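PDB 2I5U: DnaD domain protein from Enterococcus faecalis, which is of unknown function but, as a member of the DnaB/DnaD family, probably takes part in the initiation of DNA replication. Local coordinates for residues 22-27 and 58-63; 46-51 and 65-70. All coordinates share one frame; numbering follows the deposited sequence. Where two conformers were deposited one is given.

Interaction 1. Residues 22-27 and 58-63; sequences TDFDYW and RNYNYI
Tyr-60 reaches across from the first turn of helix 60-73 and lays its ring among Asp-23, Phe-24 and Trp-27 of helix 18-32. The rings of Tyr-60 and Phe-24 form an offset edge-to-face pair, with centroids 5.5 Å apart and planes at 67°; the tyrosine turns its edge to the phenylalanine face, and the two side chains run past each other in opposite directions. With CG anti to the backbone N, the Tyr-60 ring extends away from its own helix toward Asp-23 and Phe-24. Apolar contact continues at the edge of the Phe-24 ring, where CE1 meets Ile-63 CG2 at 3.8 Å, the isoleucine crossing at about a right angle.

These helices belong to an all-helical domain, a portion of a longer protein in the DnaB/DnaD family. The phenylalanine also touches Ile-4 of helix 2-9 and Ile-45 of helix 38-55, which puts it in the core where all four helices meet.

Polar groups gather at the hydroxyl end of the tyrosine. Trp-27 NE1 gives a weak, bent hydrogen bond to Tyr-60 OH (3.1 Å, N-H...O angle 130°), and the same N-H has a second weak acceptor in Asn-64 OD1. Asp-23 packs its CB 3.4 Å from Tyr-60 OH and sets OD2 over one face of the ring, toward the rim, with the carboxylate tilted 25° from the ring plane. The same OD2 forms a salt bridge with Lys-19 NZ, its stronger partner. On the tyrosine side, Asn-59 is the N-cap of helix 60-73: its OD1 accepts from Tyr-62 N at 2.9 Å.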
loop_
_atom_site.group_PDB
_atom_site.type_symbol
_atom_site.label_atom_id
_atom_site.label_comp_id
_atom_site.label_asym_id
_atom_site.label_seq_id
_atom_site.Cartn_x
_atom_site.Cartn_y
_atom_site.Cartn_z
ATOM N N THR A 22 -6.542 1.362 -8.311
ATOM C CA THR A 22 -7.791 1.859 -7.720
ATOM C C THR A 22 -7.792 1.565 -6.229
ATOM O O THR A 22 -8.118 2.423 -5.420
ATOM C CB THR A 22 -9.019 1.201 -8.385
ATOM O OG1 THR A 22 -9.048 1.562 -9.779
ATOM C CG2 THR A 22 -10.296 1.613 -7.695
ATOM N N ASP A 23 -7.419 0.338 -5.871
ATOM C CA ASP A 23 -7.392 -0.094 -4.477
ATOM C C ASP A 23 -6.425 0.733 -3.653
ATOM O O ASP A 23 -6.727 1.129 -2.521
ATOM C CB ASP A 23 -7.035 -1.589 -4.383
ATOM C CG ASP A 23 -8.141 -2.503 -4.879
ATOM O OD1 ASP A 23 -9.331 -2.120 -4.825
ATOM O OD2 ASP A 23 -7.841 -3.624 -5.327
ATOM N N PHE A 24 -5.253 1.001 -4.202
ATOM C CA PHE A 24 -4.274 1.785 -3.459
ATOM C C PHE A 24 -4.693 3.260 -3.362
ATOM O O PHE A 24 -4.418 3.911 -2.344
ATOM C CB PHE A 24 -2.859 1.617 -4.035
ATOM C CG PHE A 24 -2.213 0.292 -3.697
ATOM C CD1 PHE A 24 -2.306 -0.277 -2.433
ATOM C CD2 PHE A 24 -1.457 -0.363 -4.632
ATOM C CE1 PHE A 24 -1.670 -1.498 -2.134
ATOM C CE2 PHE A 24 -0.824 -1.568 -4.329
ATOM C CZ PHE A 24 -0.946 -2.129 -3.080
ATOM N N ASP A 25 -5.315 3.806 -4.414
ATOM C CA ASP A 25 -5.849 5.183 -4.353
ATOM C C ASP A 25 -6.856 5.294 -3.220
ATOM O O ASP A 25 -6.868 6.279 -2.461
ATOM C CB ASP A 25 -6.564 5.581 -5.653
ATOM C CG ASP A 25 -5.623 5.958 -6.769
ATOM O OD1 ASP A 25 -4.462 6.279 -6.486
ATOM O OD2 ASP A 25 -6.085 5.975 -7.948
ATOM N N TYR A 26 -7.697 4.281 -3.101
ATOM C CA TYR A 26 -8.723 4.244 -2.068
ATOM C C TYR A 26 -8.085 4.100 -0.689
ATOM O O TYR A 26 -8.543 4.707 0.272
ATOM C CB TYR A 26 -9.736 3.136 -2.343
ATOM C CG TYR A 26 -11.082 3.485 -1.830
ATOM C CD1 TYR A 26 -11.943 4.296 -2.575
ATOM C CD2 TYR A 26 -11.476 3.097 -0.558
ATOM C CE1 TYR A 26 -13.169 4.661 -2.084
ATOM C CE2 TYR A 26 -12.715 3.454 -0.065
ATOM C CZ TYR A 26 -13.547 4.238 -0.835
ATOM O OH TYR A 26 -14.768 4.630 -0.359
ATOM N N TRP A 27 -6.981 3.355 -0.596
ATOM C CA TRP A 27 -6.270 3.208 0.673
ATOM C C TRP A 27 -5.671 4.527 1.115
ATOM O O TRP A 27 -5.714 4.860 2.296
ATOM C CB TRP A 27 -5.159 2.152 0.565
ATOM C CG TRP A 27 -5.594 0.805 1.017
ATOM C CD1 TRP A 27 -5.684 -0.347 0.269
ATOM C CD2 TRP A 27 -5.978 0.461 2.334
ATOM N NE1 TRP A 27 -6.116 -1.377 1.056
ATOM C CE2 TRP A 27 -6.312 -0.907 2.330
ATOM C CE3 TRP A 27 -6.112 1.191 3.522
ATOM C CZ2 TRP A 27 -6.758 -1.568 3.481
ATOM C CZ3 TRP A 27 -6.540 0.537 4.666
ATOM C CH2 TRP A 27 -6.871 -0.832 4.632
ATOM N N ARG A 58 4.004 -11.591 -2.530
ATOM C CA ARG A 58 3.919 -10.448 -3.384
ATOM C C ARG A 58 2.572 -10.416 -4.084
ATOM O O ARG A 58 2.455 -10.643 -5.302
ATOM C CB ARG A 58 5.063 -10.423 -4.377
ATOM C CG ARG A 58 6.389 -10.140 -3.706
ATOM C CD ARG A 58 7.529 -10.270 -4.631
ATOM N NE ARG A 58 7.899 -11.656 -4.862
ATOM C CZ ARG A 58 8.929 -12.037 -5.610
ATOM N NH1 ARG A 58 9.628 -11.121 -6.287
ATOM N NH2 ARG A 58 9.234 -13.329 -5.732
ATOM N N ASN A 59 1.558 -10.086 -3.299
ATOM C CA ASN A 59 0.179 -9.963 -3.817
ATOM C C ASN A 59 -0.621 -8.982 -2.988
ATOM O O ASN A 59 -0.283 -8.679 -1.838
ATOM C CB ASN A 59 -0.521 -11.316 -3.858
ATOM C CG ASN A 59 -0.626 -11.952 -2.491
ATOM O OD1 ASN A 59 -1.452 -11.552 -1.670
ATOM N ND2 ASN A 59 0.205 -12.941 -2.243
ATOM N N TYR A 60 -1.677 -8.466 -3.595
ATOM C CA TYR A 60 -2.500 -7.451 -2.946
ATOM C C TYR A 60 -3.154 -7.977 -1.673
ATOM O O TYR A 60 -3.312 -7.240 -0.702
ATOM C CB TYR A 60 -3.551 -6.891 -3.905
ATOM C CG TYR A 60 -4.443 -5.892 -3.233
ATOM C CD1 TYR A 60 -3.998 -4.620 -2.955
ATOM C CD2 TYR A 60 -5.740 -6.223 -2.839
ATOM C CE1 TYR A 60 -4.818 -3.683 -2.311
ATOM C CE2 TYR A 60 -6.555 -5.307 -2.214
ATOM C CZ TYR A 60 -6.089 -4.043 -1.928
ATOM O OH TYR A 60 -6.964 -3.146 -1.307
ATOM N N ASN A 61 -3.591 -9.229 -1.689
ATOM C CA ASN A 61 -4.264 -9.775 -0.505
ATOM C C ASN A 61 -3.416 -9.626 0.750
ATOM O O ASN A 61 -3.899 -9.203 1.787
ATOM C CB ASN A 61 -4.656 -11.236 -0.715
ATOM C CG ASN A 61 -5.817 -11.408 -1.689
ATOM O OD1 ASN A 61 -6.727 -10.571 -1.757
ATOM N ND2 ASN A 61 -5.821 -12.519 -2.393
ATOM N N TYR A 62 -2.142 -9.950 0.629
ATOM C CA TYR A 62 -1.241 -9.911 1.777
ATOM C C TYR A 62 -1.028 -8.461 2.228
ATOM O O TYR A 62 -1.064 -8.143 3.438
ATOM C CB TYR A 62 0.091 -10.545 1.404
ATOM C CG TYR A 62 1.039 -10.758 2.564
ATOM C CD1 TYR A 62 0.991 -11.919 3.321
ATOM C CD2 TYR A 62 2.042 -9.847 2.835
ATOM C CE1 TYR A 62 1.877 -12.126 4.351
ATOM C CE2 TYR A 62 2.922 -10.052 3.867
ATOM C CZ TYR A 62 2.823 -11.186 4.628
ATOM O OH TYR A 62 3.730 -11.427 5.667
ATOM N N ILE A 63 -0.858 -7.570 1.253
ATOM C CA ILE A 63 -0.663 -6.155 1.556
ATOM C C ILE A 63 -1.909 -5.544 2.201
ATOM O O ILE A 63 -1.812 -4.779 3.157
ATOM C CB ILE A 63 -0.249 -5.380 0.279
ATOM C CG1 ILE A 63 1.139 -5.844 -0.171
ATOM C CG2 ILE A 63 -0.278 -3.893 0.522
ATOM C CD1 ILE A 63 1.406 -5.562 -1.601
#

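Interaction 2. Residues 46-51 and 65-70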
loop_
_atom_site.group_PDB
_atom_site.type_symbol
_atom_site.label_atom_id
_atom_site.label_comp_id
_atom_site.label_asym_id
_atom_site.label_seq_id
_atom_site.Cartn_x
_atom_site.Cartn_y
_atom_site.Cartn_z
ATOM N N VAL A 46 4.060 1.886 0.629
ATOM C CA VAL A 46 5.396 1.455 0.231
ATOM C C VAL A 46 5.965 0.474 1.258
ATOM O O VAL A 46 6.534 -0.572 0.884
ATOM C CB VAL A 46 6.343 2.641 0.058
ATOM C CG1 VAL A 46 7.782 2.150 -0.115
ATOM C CG2 VAL A 46 5.924 3.495 -1.139
ATOM N N LYS A 47 5.832 0.805 2.542
ATOM C CA LYS A 47 6.337 -0.072 3.599
ATOM C C LYS A 47 5.645 -1.449 3.590
ATOM O O LYS A 47 6.292 -2.472 3.780
ATOM C CB LYS A 47 6.185 0.585 4.971
ATOM C CG LYS A 47 6.724 -0.240 6.117
ATOM C CD LYS A 47 8.244 -0.248 6.135
ATOM C CE LYS A 47 8.819 -1.563 6.632
ATOM N NZ LYS A 47 8.999 -2.522 5.502
ATOM N N ALA A 48 4.322 -1.473 3.420
ATOM C CA ALA A 48 3.597 -2.743 3.348
ATOM C C ALA A 48 4.106 -3.556 2.151
ATOM O O ALA A 48 4.235 -4.768 2.235
ATOM C CB ALA A 48 2.076 -2.519 3.244
ATOM N N ILE A 49 4.385 -2.906 1.036
ATOM C CA ILE A 49 4.915 -3.630 -0.131
ATOM C C ILE A 49 6.287 -4.225 0.162
ATOM O O ILE A 49 6.564 -5.397 -0.178
ATOM C CB ILE A 49 4.970 -2.724 -1.383
ATOM C CG1 ILE A 49 3.542 -2.425 -1.828
ATOM C CG2 ILE A 49 5.733 -3.387 -2.513
ATOM C CD1 ILE A 49 3.431 -1.312 -2.923
ATOM N N GLU A 50 7.122 -3.464 0.846
ATOM C CA GLU A 50 8.441 -3.968 1.285
ATOM C C GLU A 50 8.305 -5.194 2.177
ATOM O O GLU A 50 9.042 -6.177 2.029
ATOM C CB GLU A 50 9.206 -2.882 2.038
ATOM C CG GLU A 50 9.710 -1.796 1.116
ATOM C CD GLU A 50 10.519 -0.736 1.820
ATOM O OE1 GLU A 50 10.116 -0.303 2.921
ATOM O OE2 GLU A 50 11.561 -0.318 1.249
ATOM N N ILE A 51 7.353 -5.143 3.102
ATOM C CA ILE A 51 7.091 -6.289 4.002
ATOM C C ILE A 51 6.669 -7.530 3.193
ATOM O O ILE A 51 7.138 -8.632 3.437
ATOM C CB ILE A 51 6.023 -5.915 5.054
ATOM C CG1 ILE A 51 6.592 -4.912 6.066
ATOM C CG2 ILE A 51 5.516 -7.138 5.784
ATOM C CD1 ILE A 51 5.556 -4.222 6.935
ATOM N N ALA A 65 -4.186 -7.010 4.017
ATOM C CA ALA A 65 -4.302 -7.453 5.412
ATOM C C ALA A 65 -3.449 -6.582 6.323
ATOM O O ALA A 65 -3.884 -6.199 7.430
ATOM C CB ALA A 65 -3.913 -8.893 5.537
ATOM N N ILE A 66 -2.233 -6.277 5.874
ATOM C CA ILE A 66 -1.342 -5.416 6.644
ATOM C C ILE A 66 -1.943 -4.035 6.835
ATOM O O ILE A 66 -1.990 -3.502 7.935
ATOM C CB ILE A 66 0.020 -5.251 5.958
ATOM C CG1 ILE A 66 0.745 -6.590 5.851
ATOM C CG2 ILE A 66 0.885 -4.257 6.724
ATOM C CD1 ILE A 66 1.978 -6.567 4.961
ATOM N N LEU A 67 -2.379 -3.442 5.742
ATOM C CA LEU A 67 -2.957 -2.096 5.791
ATOM C C LEU A 67 -4.226 -2.009 6.654
ATOM O O LEU A 67 -4.457 -0.991 7.302
ATOM C CB LEU A 67 -3.246 -1.590 4.369
ATOM C CG LEU A 67 -2.018 -1.414 3.476
ATOM C CD1 LEU A 67 -2.497 -1.084 2.071
ATOM C CD2 LEU A 67 -1.064 -0.373 4.027
ATOM N N LYS A 68 -5.066 -3.041 6.634
ATOM C CA LYS A 68 -6.296 -3.025 7.462
ATOM C C LYS A 68 -5.956 -2.937 8.926
ATOM O O LYS A 68 -6.676 -2.269 9.716
ATOM C CB LYS A 68 -7.135 -4.279 7.240
ATOM C CG LYS A 68 -7.887 -4.297 5.950
ATOM C CD LYS A 68 -8.734 -5.546 5.838
ATOM C CE LYS A 68 -9.416 -5.644 4.481
ATOM N NZ LYS A 68 -10.166 -6.946 4.267
ATOM N N ASP A 69 -4.899 -3.653 9.325
ATOM C CA ASP A 69 -4.402 -3.604 10.700
ATOM C C ASP A 69 -4.027 -2.179 11.047
ATOM O O ASP A 69 -4.543 -1.597 12.001
ATOM C CB ASP A 69 -3.157 -4.479 10.880
ATOM C CG ASP A 69 -3.457 -5.949 10.827
ATOM O OD1 ASP A 69 -4.595 -6.343 11.128
ATOM O OD2 ASP A 69 -2.535 -6.724 10.503
ATOM N N TRP A 70 -3.143 -1.613 10.238
ATOM C CA TRP A 70 -2.616 -0.286 10.500
ATOM C C TRP A 70 -3.723 0.766 10.547
ATOM O O TRP A 70 -3.694 1.676 11.391
ATOM C CB TRP A 70 -1.574 0.064 9.430
ATOM C CG TRP A 70 -0.337 -0.801 9.498
ATOM C CD1 TRP A 70 -0.023 -1.712 10.461
ATOM C CD2 TRP A 70 0.759 -0.809 8.569
ATOM N NE1 TRP A 70 1.178 -2.304 10.185
ATOM C CE2 TRP A 70 1.687 -1.765 9.030
ATOM C CE3 TRP A 70 1.033 -0.114 7.386
ATOM C CZ2 TRP A 70 2.899 -2.020 8.372
ATOM C CZ3 TRP A 70 2.242 -0.377 6.718
ATOM C CH2 TRP A 70 3.148 -1.322 7.210
#
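Ile-51 CD1 meets the indole of Trp-70 at its edge, 3.7 Å from Trp-70 CZ2, the two side chains coming from opposite directions. Over one face of the indole, toward the rim, lies Ile-66 CG2, a neighbour one turn back along the tryptophan's own helix. Lys-47 also reaches the six-membered ring, its CG 3.9 Å from Trp-70 CH2, and Phe-75 adds a ring contact from farther along the chain.

The motif is a helical hairpin: helices 38-55 and 60-73 follow each other in sequence, and the short segments pack with their axes 10.1 Å apart at closest approach and their N-to-C directions 134° apart, an inclined rather than strictly antiparallel hairpin. The CA atoms come nearest at Ala-48 and Ile-66, where the small side chain points at its neighbour. Ala-48 CB is met by three side chains of the other helix: Leu-67 CD2 at 3.9 Å, Ile-66 CG2 and Trp-70 CZ3. Leu-67 continues to Trp-27 and Phe-31, and thus joins this pair to helix 18-32.

The packing between the segments is apolar. Along the lysine's side of helix 38-55, NZ of Lys-47 forms a salt bridge with Glu-50 at 3.6 Å from OE1, within the same helix. Ile-66, extended about chi2 (169°), crosses the other isoleucine at a slant and ends with CD1 3.7 Å from Ile-51 CG2.

Overall arrangement
Both contacts draw on helix 60-73, whose N-terminal turn meets helix 18-32 in interaction 1 and whose later turns meet helix 38-55 in interaction 2. Their centres lie 9 Å apart, and the packing is continuous between them: Ile-63 CG2 is 3.9 Å from Ala-48 CB, and Ile-63 CD1 is 3.8 Å from Ile-49 CG1. In addition, Trp-27 CH2 of interaction 1 lies 3.5 Å from Lys-68 N of interaction 2. The segments alternate along the chain, and helix 60-73 packs on both of the consecutive helices 18-32 and 38-55. A bound magnesium ion lies about 10 Å from the Asp-23 side chain, too far for Asp-23 to coordinate it.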